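Local coordinates for protein phage integrase/site-specific recombinase (Haloarcula marismortui, PDB 3NRW) that probably binds DNA during site-specific recombination and integration, this construct being the N-terminal, core-binding part of a longer tyrosine-recombinase-type integrase, at residues E11-H19 and N85-I93; M51-L59 and D94-V104. All coordinates share one frame; numbering follows the deposited sequence.

Contact 1: E11-H19 and N85-I93; sequences EARDRYLAH and NWLEYLARI
Y16 and W86 lie at the heart of a helix-helix packing contact in which helix 9-20 crosses the C-terminal end of helix 73-92 nearly perpendicularly, the axes of the two short segments 10.5 Å apart at 94°. Small A12 lets the indole in: A12 CB rests 3.7 Å from W86 CZ2 and also touches L90 CD1. W86 NE1 then donates to A12 O (3.1 Å, 157°), coming from above the carbonyl plane, while the helical Y16 N reaches the same oxygen from the opposite face. The buried indole N-H is thus satisfied without breaking the helix. Y16, W86, Y89 and H19 form an aromatic cluster within the all-helical core-binding domain. With its CG anti to the backbone N, Y16 lays one ring face over W86 CA, a CH-pi contact of 4.1 Å to the ring centroid. The helices come close at this pair, which puts Y16 CB 3.4 Å from W86 CD1. The Y16 hydroxyl shares a water with N85 ND2, a polar finish for a mostly buried ring. Toward the outer side, the imidazole of H19 stacks face to face on the Y89 ring, centroids 4.2 Å apart and planes at 20°. Beyond it, R15 sends an extended chain across the Y89 hydroxyl, its aliphatic CD lying 3.8 Å from I93 CD1 while the guanidinium stays near the surface.

Contact 2: M51-L59 and D94-V104; sequences MRELTGWKL and DVVDEDLPEKV
The backbones of M51-L59 and D94-V104 come closest at R52 and V96, whose CA atoms lie 4.3 Å apart, and remain neighbours as far as L59 and V104. In this all-helical domain the contact sets the 3-10 turn 51-53 and the start of helix 56-67 against the tail that leaves helix 73-92. That helix ends in a Schellman motif with D94, at positive phi, as its C-prime residue, and R52 grips the carbonyls of D94 and V95 at this exit. Its chain, bent at chi3 (-60°), brings R52 NH2 to D94 O at 2.6 Å (148°) and lays a guanidinium face over V95 O. D97 OD2 approaches the guanidinium edge in a long salt bridge, while R52 NH2 also donates to P5 O, so the N-terminal arm shares this arginine. Water bridges from R52 N to V95 O and from R52 NH1 to D94 O add further links.

Apolar groups fill the inner side. V96 CG2 meets M51 CB at 3.7 Å; M51, a selenomethionine, carries its flexible end onward to helix 73-92. L100, the last residue of the type I turn D97-L100, divides its branches: L100 CD2 touches L54 CB, and L100 CD1 lies 3.8 Å from L59 CD1. L59 CD1 also meets V104 CG2, the slim beta-branched valine fitting against the leucine tip. At the start of helix 56-67, T55 serves as N-cap, its OG1 accepting from K58 N at 3.2 Å. The aliphatic stem of K103 lies alongside the backbone of G56, K103 CD being 4.0 Å from G56 N; one water accepts from both G56 N and K103 NZ, at 2.9 and 2.8 Å.

Overall arrangement
Contacts 1 and 2 have centres about 12 Å apart and meet along helix 73-92 and its exit. In chain order the segments alternate, 11-19, 51-59, 85-93, 94-104, so the two pairings cross. Contact 1 joins helix 9-20 to helix 73-92; contact 2 fastens the tail that follows at once to the start of helix 56-67. M51 bridges them, packing on both A12 and W86, while L87 touches V104 and L90 O probably accepts from V95 N. F39 of helix 26-45 meets W86 and M51, bringing the remaining helix to the same core. Together they hold the first helix, and the tail after the last one, against the rest of this small, probably DNA-binding domain.

Contact 1: E11-H19 and N85-I93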
loop_
_atom_site.group_PDB
_atom_site.type_symbol
_atom_site.label_atom_id
_atom_site.label_comp_id
_atom_site.label_asym_id
_atom_site.label_seq_id
_atom_site.Cartn_x
_atom_site.Cartn_y
_atom_site.Cartn_z
ATOM N N GLU A 11 0.692 -7.580 8.103
ATOM C CA GLU A 11 2.097 -7.942 8.281
ATOM C C GLU A 11 2.992 -7.118 7.359
ATOM O O GLU A 11 4.038 -6.612 7.777
ATOM C CB GLU A 11 2.321 -9.426 7.992
ATOM C CG GLU A 11 1.553 -10.367 8.890
ATOM C CD GLU A 11 1.816 -11.811 8.541
ATOM O OE1 GLU A 11 1.675 -12.174 7.349
ATOM O OE2 GLU A 11 2.160 -12.586 9.459
ATOM N N ALA A 12 2.579 -6.996 6.099
ATOM C CA ALA A 12 3.336 -6.233 5.107
ATOM C C ALA A 12 3.407 -4.756 5.479
ATOM O O ALA A 12 4.424 -4.096 5.245
ATOM C CB ALA A 12 2.699 -6.392 3.725
ATOM N N ARG A 13 2.322 -4.243 6.047
ATOM C CA ARG A 13 2.262 -2.845 6.464
ATOM C C ARG A 13 3.252 -2.638 7.618
ATOM O O ARG A 13 4.080 -1.727 7.565
ATOM C CB ARG A 13 0.826 -2.488 6.890
ATOM C CG ARG A 13 0.573 -1.027 7.293
ATOM C CD ARG A 13 0.886 -0.785 8.769
ATOM N NE ARG A 13 0.384 -1.858 9.626
ATOM C CZ ARG A 13 -0.895 -2.055 9.929
ATOM N NH1 ARG A 13 -1.837 -1.245 9.455
ATOM N NH2 ARG A 13 -1.234 -3.077 10.705
ATOM N N ASP A 14 3.184 -3.491 8.641
ATOM C CA ASP A 14 4.097 -3.373 9.784
ATOM C C ASP A 14 5.555 -3.504 9.342
ATOM O O ASP A 14 6.429 -2.781 9.827
ATOM C CB ASP A 14 3.838 -4.454 10.850
ATOM C CG ASP A 14 2.463 -4.355 11.504
ATOM O OD1 ASP A 14 1.851 -3.266 11.500
ATOM O OD2 ASP A 14 2.005 -5.383 12.047
ATOM N N ARG A 15 5.818 -4.436 8.433
ATOM C CA ARG A 15 7.178 -4.667 7.956
ATOM C C ARG A 15 7.738 -3.431 7.269
ATOM O O ARG A 15 8.887 -3.049 7.491
ATOM C CB ARG A 15 7.208 -5.852 6.989
ATOM C CG ARG A 15 8.584 -6.480 6.836
ATOM C CD ARG A 15 8.563 -7.552 5.767
ATOM N NE ARG A 15 9.838 -8.255 5.640
ATOM C CZ ARG A 15 10.180 -9.326 6.346
ATOM N NH1 ARG A 15 9.346 -9.832 7.248
ATOM N NH2 ARG A 15 11.350 -9.911 6.135
ATOM N N TYR A 16 6.913 -2.806 6.437
ATOM C CA TYR A 16 7.314 -1.613 5.711
ATOM C C TYR A 16 7.629 -0.454 6.660
ATOM O O TYR A 16 8.659 0.211 6.519
ATOM C CB TYR A 16 6.203 -1.210 4.731
ATOM C CG TYR A 16 6.494 0.054 3.955
ATOM C CD1 TYR A 16 7.574 0.123 3.072
ATOM C CD2 TYR A 16 5.697 1.191 4.116
ATOM C CE1 TYR A 16 7.854 1.296 2.367
ATOM C CE2 TYR A 16 5.972 2.366 3.416
ATOM C CZ TYR A 16 7.050 2.411 2.547
ATOM O OH TYR A 16 7.340 3.575 1.871
ATOM N N LEU A 17 6.759 -0.216 7.637
ATOM C CA LEU A 17 6.984 0.884 8.577
ATOM C C LEU A 17 8.284 0.696 9.363
ATOM O O LEU A 17 9.032 1.652 9.571
ATOM C CB LEU A 17 5.803 1.018 9.542
ATOM C CG LEU A 17 4.451 1.311 8.881
ATOM C CD1 LEU A 17 3.407 1.492 9.965
ATOM C CD2 LEU A 17 4.533 2.558 8.001
ATOM N N ALA A 18 8.553 -0.536 9.785
ATOM C CA ALA A 18 9.777 -0.833 10.527
ATOM C C ALA A 18 10.979 -0.600 9.617
ATOM O O ALA A 18 12.012 -0.077 10.047
ATOM C CB ALA A 18 9.758 -2.282 11.013
ATOM N N HIS A 19 10.834 -1.001 8.356
ATOM C CA HIS A 19 11.883 -0.848 7.356
ATOM C C HIS A 19 12.218 0.615 7.075
ATOM O O HIS A 19 13.377 0.959 6.833
ATOM C CB HIS A 19 11.473 -1.551 6.053
ATOM C CG HIS A 19 12.277 -1.138 4.859
ATOM N ND1 HIS A 19 11.831 -0.197 3.954
ATOM C CD2 HIS A 19 13.500 -1.523 4.429
ATOM C CE1 HIS A 19 12.747 -0.024 3.015
ATOM N NE2 HIS A 19 13.770 -0.818 3.282
ATOM N N ASN A 85 5.222 3.107 -3.299
ATOM C CA ASN A 85 6.520 2.851 -2.682
ATOM C C ASN A 85 6.483 1.588 -1.837
ATOM O O ASN A 85 7.471 0.851 -1.741
ATOM C CB ASN A 85 6.947 4.033 -1.817
ATOM C CG ASN A 85 7.084 5.304 -2.615
ATOM O OD1 ASN A 85 7.317 5.263 -3.821
ATOM N ND2 ASN A 85 6.953 6.442 -1.950
ATOM N N TRP A 86 5.337 1.343 -1.218
ATOM C CA TRP A 86 5.171 0.162 -0.390
ATOM C C TRP A 86 5.295 -1.087 -1.253
ATOM O O TRP A 86 6.047 -2.003 -0.914
ATOM C CB TRP A 86 3.811 0.218 0.298
ATOM C CG TRP A 86 3.478 -0.930 1.179
ATOM C CD1 TRP A 86 4.331 -1.668 1.947
ATOM C CD2 TRP A 86 2.160 -1.399 1.475
ATOM N NE1 TRP A 86 3.617 -2.571 2.719
ATOM C CE2 TRP A 86 2.285 -2.418 2.447
ATOM C CE3 TRP A 86 0.885 -1.046 1.018
ATOM C CZ2 TRP A 86 1.172 -3.089 2.967
ATOM C CZ3 TRP A 86 -0.223 -1.717 1.538
ATOM C CH2 TRP A 86 -0.068 -2.724 2.504
ATOM N N LEU A 87 4.579 -1.121 -2.372
ATOM C CA LEU A 87 4.640 -2.275 -3.257
ATOM C C LEU A 87 6.036 -2.474 -3.848
ATOM O O LEU A 87 6.440 -3.609 -4.104
ATOM C CB LEU A 87 3.597 -2.155 -4.370
ATOM C CG LEU A 87 2.143 -2.150 -3.877
ATOM C CD1 LEU A 87 1.205 -2.146 -5.069
ATOM C CD2 LEU A 87 1.878 -3.376 -2.998
ATOM N N GLU A 88 6.772 -1.387 -4.066
ATOM C CA GLU A 88 8.131 -1.505 -4.602
ATOM C C GLU A 88 8.986 -2.247 -3.581
ATOM O O GLU A 88 9.796 -3.098 -3.941
ATOM C CB GLU A 88 8.734 -0.123 -4.882
ATOM C CG GLU A 88 7.941 0.680 -5.900
ATOM C CD GLU A 88 8.646 1.950 -6.345
ATOM O OE1 GLU A 88 9.298 2.601 -5.503
ATOM O OE2 GLU A 88 8.525 2.308 -7.535
ATOM N N TYR A 89 8.801 -1.917 -2.305
ATOM C CA TYR A 89 9.540 -2.573 -1.233
ATOM C C TYR A 89 9.191 -4.055 -1.217
ATOM O O TYR A 89 10.076 -4.911 -1.175
ATOM C CB TYR A 89 9.192 -1.947 0.125
ATOM C CG TYR A 89 9.660 -2.749 1.318
ATOM C CD1 TYR A 89 11.015 -3.022 1.516
ATOM C CD2 TYR A 89 8.746 -3.246 2.252
ATOM C CE1 TYR A 89 11.447 -3.768 2.608
ATOM C CE2 TYR A 89 9.170 -3.993 3.345
ATOM C CZ TYR A 89 10.524 -4.251 3.518
ATOM O OH TYR A 89 10.959 -4.997 4.593
ATOM N N LEU A 90 7.897 -4.357 -1.249
ATOM C CA LEU A 90 7.454 -5.745 -1.229
ATOM C C LEU A 90 7.932 -6.527 -2.449
ATOM O O LEU A 90 8.216 -7.720 -2.349
ATOM C CB LEU A 90 5.928 -5.820 -1.127
ATOM C CG LEU A 90 5.307 -5.258 0.156
ATOM C CD1 LEU A 90 3.801 -5.434 0.080
ATOM C CD2 LEU A 90 5.869 -5.971 1.392
ATOM N N ALA A 91 8.017 -5.868 -3.599
ATOM C CA ALA A 91 8.486 -6.551 -4.798
ATOM C C ALA A 91 9.966 -6.901 -4.627
ATOM O O ALA A 91 10.402 -7.989 -5.007
ATOM C CB ALA A 91 8.283 -5.674 -6.030
ATOM N N ARG A 92 10.734 -5.985 -4.041
ATOM C CA ARG A 92 12.155 -6.225 -3.821
ATOM C C ARG A 92 12.376 -7.423 -2.907
ATOM O O ARG A 92 13.311 -8.202 -3.111
ATOM C CB ARG A 92 12.832 -4.989 -3.215
ATOM C CG ARG A 92 14.319 -5.192 -2.904
ATOM C CD ARG A 92 15.046 -3.866 -2.692
ATOM N NE ARG A 92 14.648 -3.166 -1.472
ATOM C CZ ARG A 92 14.974 -3.549 -0.240
ATOM N NH1 ARG A 92 15.705 -4.638 -0.047
ATOM N NH2 ARG A 92 14.588 -2.826 0.802
ATOM N N ILE A 93 11.519 -7.573 -1.898
ATOM C CA ILE A 93 11.665 -8.690 -0.976
ATOM C C ILE A 93 10.842 -9.912 -1.353
ATOM O O ILE A 93 10.565 -10.768 -0.514
ATOM C CB ILE A 93 11.348 -8.288 0.481
ATOM C CG1 ILE A 93 9.917 -7.768 0.598
ATOM C CG2 ILE A 93 12.339 -7.230 0.946
ATOM C CD1 ILE A 93 9.501 -7.539 2.038
HETATM O O HOH W 1 5.983 6.304 1.116
#

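Contact 2: M51-L59 and D94-V104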
loop_
_atom_site.group_PDB
_atom_site.type_symbol
_atom_site.label_atom_id
_atom_site.label_comp_id
_atom_site.label_asym_id
_atom_site.label_seq_id
_atom_site.Cartn_x
_atom_site.Cartn_y
_atom_site.Cartn_z
HETATM N N MSE A 51 -0.537 -10.325 0.190
HETATM C CA MSE A 51 -0.307 -9.232 -0.735
HETATM C C MSE A 51 -0.065 -9.692 -2.170
HETATM O O MSE A 51 -0.370 -8.964 -3.114
HETATM C CB MSE A 51 0.862 -8.369 -0.250
HETATM C CG MSE A 51 0.565 -7.579 1.019
HETATM SE SE MSE A 51 -0.878 -6.263 0.814
HETATM C CE MSE A 51 0.137 -4.842 -0.059
ATOM N N ARG A 52 0.467 -10.897 -2.341
ATOM C CA ARG A 52 0.727 -11.405 -3.684
ATOM C C ARG A 52 -0.569 -11.551 -4.490
ATOM O O ARG A 52 -0.540 -11.608 -5.721
ATOM C CB ARG A 52 1.451 -12.753 -3.608
ATOM C CG ARG A 52 2.036 -13.220 -4.932
ATOM C CD ARG A 52 2.663 -14.594 -4.789
ATOM N NE ARG A 52 3.741 -14.619 -3.800
ATOM C CZ ARG A 52 4.927 -14.039 -3.962
ATOM N NH1 ARG A 52 5.206 -13.375 -5.074
ATOM N NH2 ARG A 52 5.848 -14.145 -3.015
ATOM N N GLU A 53 -1.700 -11.601 -3.793
ATOM C CA GLU A 53 -3.008 -11.739 -4.434
ATOM C C GLU A 53 -3.426 -10.479 -5.186
ATOM O O GLU A 53 -4.330 -10.520 -6.019
ATOM C CB GLU A 53 -4.073 -12.087 -3.388
ATOM C CG GLU A 53 -3.877 -13.458 -2.749
ATOM C CD GLU A 53 -4.862 -13.741 -1.627
ATOM O OE1 GLU A 53 -4.868 -14.882 -1.116
ATOM O OE2 GLU A 53 -5.622 -12.826 -1.250
ATOM N N LEU A 54 -2.773 -9.361 -4.889
ATOM C CA LEU A 54 -3.092 -8.104 -5.556
ATOM C C LEU A 54 -2.846 -8.163 -7.060
ATOM O O LEU A 54 -1.955 -8.873 -7.528
ATOM C CB LEU A 54 -2.271 -6.967 -4.952
ATOM C CG LEU A 54 -2.677 -6.565 -3.537
ATOM C CD1 LEU A 54 -1.719 -5.506 -3.028
ATOM C CD2 LEU A 54 -4.115 -6.040 -3.537
ATOM N N THR A 55 -3.651 -7.405 -7.802
ATOM C CA THR A 55 -3.569 -7.325 -9.262
ATOM C C THR A 55 -3.893 -5.901 -9.691
ATOM O O THR A 55 -4.305 -5.079 -8.873
ATOM C CB THR A 55 -4.615 -8.228 -9.943
ATOM O OG1 THR A 55 -5.928 -7.790 -9.571
ATOM C CG2 THR A 55 -4.430 -9.678 -9.535
ATOM N N GLY A 56 -3.720 -5.615 -10.980
ATOM C CA GLY A 56 -4.040 -4.290 -11.479
ATOM C C GLY A 56 -5.504 -3.969 -11.213
ATOM O O GLY A 56 -5.858 -2.830 -10.890
ATOM N N TRP A 57 -6.365 -4.975 -11.350
ATOM C CA TRP A 57 -7.789 -4.782 -11.110
ATOM C C TRP A 57 -8.060 -4.391 -9.661
ATOM O O TRP A 57 -8.767 -3.421 -9.398
ATOM C CB TRP A 57 -8.581 -6.050 -11.468
ATOM C CG TRP A 57 -10.018 -6.024 -10.988
ATOM C CD1 TRP A 57 -10.526 -6.651 -9.883
ATOM C CD2 TRP A 57 -11.120 -5.331 -11.591
ATOM N NE1 TRP A 57 -11.869 -6.393 -9.763
ATOM C CE2 TRP A 57 -12.259 -5.584 -10.798
ATOM C CE3 TRP A 57 -11.252 -4.519 -12.725
ATOM C CZ2 TRP A 57 -13.520 -5.055 -11.101
ATOM C CZ3 TRP A 57 -12.508 -3.993 -13.028
ATOM C CH2 TRP A 57 -13.622 -4.264 -12.218
ATOM N N LYS A 58 -7.496 -5.144 -8.722
ATOM C CA LYS A 58 -7.710 -4.851 -7.312
ATOM C C LYS A 58 -7.152 -3.480 -6.943
ATOM O O LYS A 58 -7.764 -2.744 -6.162
ATOM C CB LYS A 58 -7.075 -5.940 -6.438
ATOM C CG LYS A 58 -7.661 -7.325 -6.687
ATOM C CD LYS A 58 -6.999 -8.376 -5.811
ATOM C CE LYS A 58 -7.475 -9.772 -6.180
ATOM N NZ LYS A 58 -8.951 -9.892 -6.042
ATOM N N LEU A 59 -6.001 -3.127 -7.507
ATOM C CA LEU A 59 -5.406 -1.821 -7.220
ATOM C C LEU A 59 -6.305 -0.701 -7.739
ATOM O O LEU A 59 -6.457 0.339 -7.084
ATOM C CB LEU A 59 -4.015 -1.708 -7.853
ATOM C CG LEU A 59 -2.923 -2.578 -7.217
ATOM C CD1 LEU A 59 -1.631 -2.430 -8.002
ATOM C CD2 LEU A 59 -2.719 -2.173 -5.766
ATOM N N ASP A 94 10.446 -9.981 -2.619
ATOM C CA ASP A 94 9.725 -11.132 -3.144
ATOM C C ASP A 94 8.350 -11.432 -2.538
ATOM O O ASP A 94 7.884 -12.571 -2.597
ATOM C CB ASP A 94 10.632 -12.370 -3.014
ATOM C CG ASP A 94 12.053 -12.108 -3.501
ATOM O OD1 ASP A 94 12.208 -11.669 -4.662
ATOM O OD2 ASP A 94 13.012 -12.342 -2.724
ATOM N N VAL A 95 7.698 -10.419 -1.974
ATOM C CA VAL A 95 6.381 -10.598 -1.362
ATOM C C VAL A 95 5.246 -10.450 -2.376
ATOM O O VAL A 95 4.155 -10.994 -2.187
ATOM C CB VAL A 95 6.191 -9.607 -0.195
ATOM C CG1 VAL A 95 4.768 -9.676 0.344
ATOM C CG2 VAL A 95 7.179 -9.943 0.909
ATOM N N VAL A 96 5.498 -9.708 -3.449
ATOM C CA VAL A 96 4.496 -9.550 -4.490
ATOM C C VAL A 96 5.172 -9.639 -5.856
ATOM O O VAL A 96 6.392 -9.500 -5.957
ATOM C CB VAL A 96 3.748 -8.204 -4.384
ATOM C CG1 VAL A 96 2.537 -8.238 -5.285
ATOM C CG2 VAL A 96 3.306 -7.948 -2.949
ATOM N N ASP A 97 4.376 -9.892 -6.892
ATOM C CA ASP A 97 4.874 -9.998 -8.263
ATOM C C ASP A 97 5.701 -8.771 -8.622
ATOM O O ASP A 97 5.325 -7.647 -8.300
ATOM C CB ASP A 97 3.704 -10.113 -9.244
ATOM C CG ASP A 97 2.997 -11.451 -9.161
ATOM O OD1 ASP A 97 1.899 -11.572 -9.746
ATOM O OD2 ASP A 97 3.539 -12.382 -8.526
ATOM N N GLU A 98 6.819 -8.985 -9.308
ATOM C CA GLU A 98 7.686 -7.878 -9.685
ATOM C C GLU A 98 7.029 -6.835 -10.584
ATOM O O GLU A 98 7.460 -5.683 -10.606
ATOM C CB GLU A 98 8.961 -8.399 -10.355
ATOM C CG GLU A 98 8.729 -9.406 -11.468
ATOM C CD GLU A 98 8.774 -10.843 -10.977
ATOM O OE1 GLU A 98 7.936 -11.220 -10.127
ATOM O OE2 GLU A 98 9.655 -11.599 -11.444
ATOM N N ASP A 99 5.989 -7.217 -11.321
ATOM C CA ASP A 99 5.326 -6.262 -12.206
ATOM C C ASP A 99 4.088 -5.600 -11.608
ATOM O O ASP A 99 3.322 -4.949 -12.319
ATOM C CB ASP A 99 4.945 -6.932 -13.534
ATOM C CG ASP A 99 3.948 -8.065 -13.359
ATOM O OD1 ASP A 99 3.473 -8.600 -14.383
ATOM O OD2 ASP A 99 3.636 -8.430 -12.204
ATOM N N LEU A 100 3.893 -5.744 -10.302
ATOM C CA LEU A 100 2.724 -5.150 -9.667
ATOM C C LEU A 100 2.839 -3.659 -9.347
ATOM O O LEU A 100 1.935 -2.882 -9.650
ATOM C CB LEU A 100 2.375 -5.902 -8.382
ATOM C CG LEU A 100 1.094 -5.380 -7.725
ATOM C CD1 LEU A 100 -0.123 -5.890 -8.498
ATOM C CD2 LEU A 100 1.030 -5.839 -6.287
ATOM N N PRO A 101 3.952 -3.237 -8.729
ATOM C CA PRO A 101 4.093 -1.818 -8.398
ATOM C C PRO A 101 3.856 -0.856 -9.562
ATOM O O PRO A 101 3.321 0.234 -9.365
ATOM C CB PRO A 101 5.507 -1.735 -7.816
ATOM C CG PRO A 101 6.217 -2.899 -8.448
ATOM C CD PRO A 101 5.181 -3.981 -8.403
ATOM N N GLU A 102 4.232 -1.265 -10.771
ATOM C CA GLU A 102 4.049 -0.431 -11.958
ATOM C C GLU A 102 2.577 -0.238 -12.303
ATOM O O GLU A 102 2.214 0.698 -13.011
ATOM C CB GLU A 102 4.756 -1.055 -13.168
ATOM C CG GLU A 102 4.403 -2.526 -13.388
ATOM C CD GLU A 102 4.395 -2.938 -14.852
ATOM O OE1 GLU A 102 5.351 -2.603 -15.587
ATOM O OE2 GLU A 102 3.430 -3.618 -15.265
ATOM N N LYS A 103 1.728 -1.133 -11.810
ATOM C CA LYS A 103 0.305 -1.046 -12.098
ATOM C C LYS A 103 -0.420 -0.057 -11.190
ATOM O O LYS A 103 -1.629 0.138 -11.317
ATOM C CB LYS A 103 -0.326 -2.437 -12.001
ATOM C CG LYS A 103 0.221 -3.398 -13.048
ATOM C CD LYS A 103 -0.280 -4.810 -12.858
ATOM C CE LYS A 103 0.257 -5.717 -13.961
ATOM N NZ LYS A 103 -0.205 -7.129 -13.799
ATOM N N VAL A 104 0.318 0.571 -10.278
ATOM C CA VAL A 104 -0.275 1.549 -9.370
ATOM C C VAL A 104 -0.357 2.913 -10.045
ATOM O O VAL A 104 0.664 3.500 -10.409
ATOM C CB VAL A 104 0.548 1.708 -8.073
ATOM C CG1 VAL A 104 -0.093 2.768 -7.188
ATOM C CG2 VAL A 104 0.624 0.382 -7.333
HETATM O O HOH W 2 2.309 -12.097 -0.376
HETATM O O HOH W 3 8.331 -13.539 -5.432
HETATM O O HOH W 4 -0.022 -9.402 -9.309
HETATM O O HOH W 5 -2.711 -7.709 -12.703
#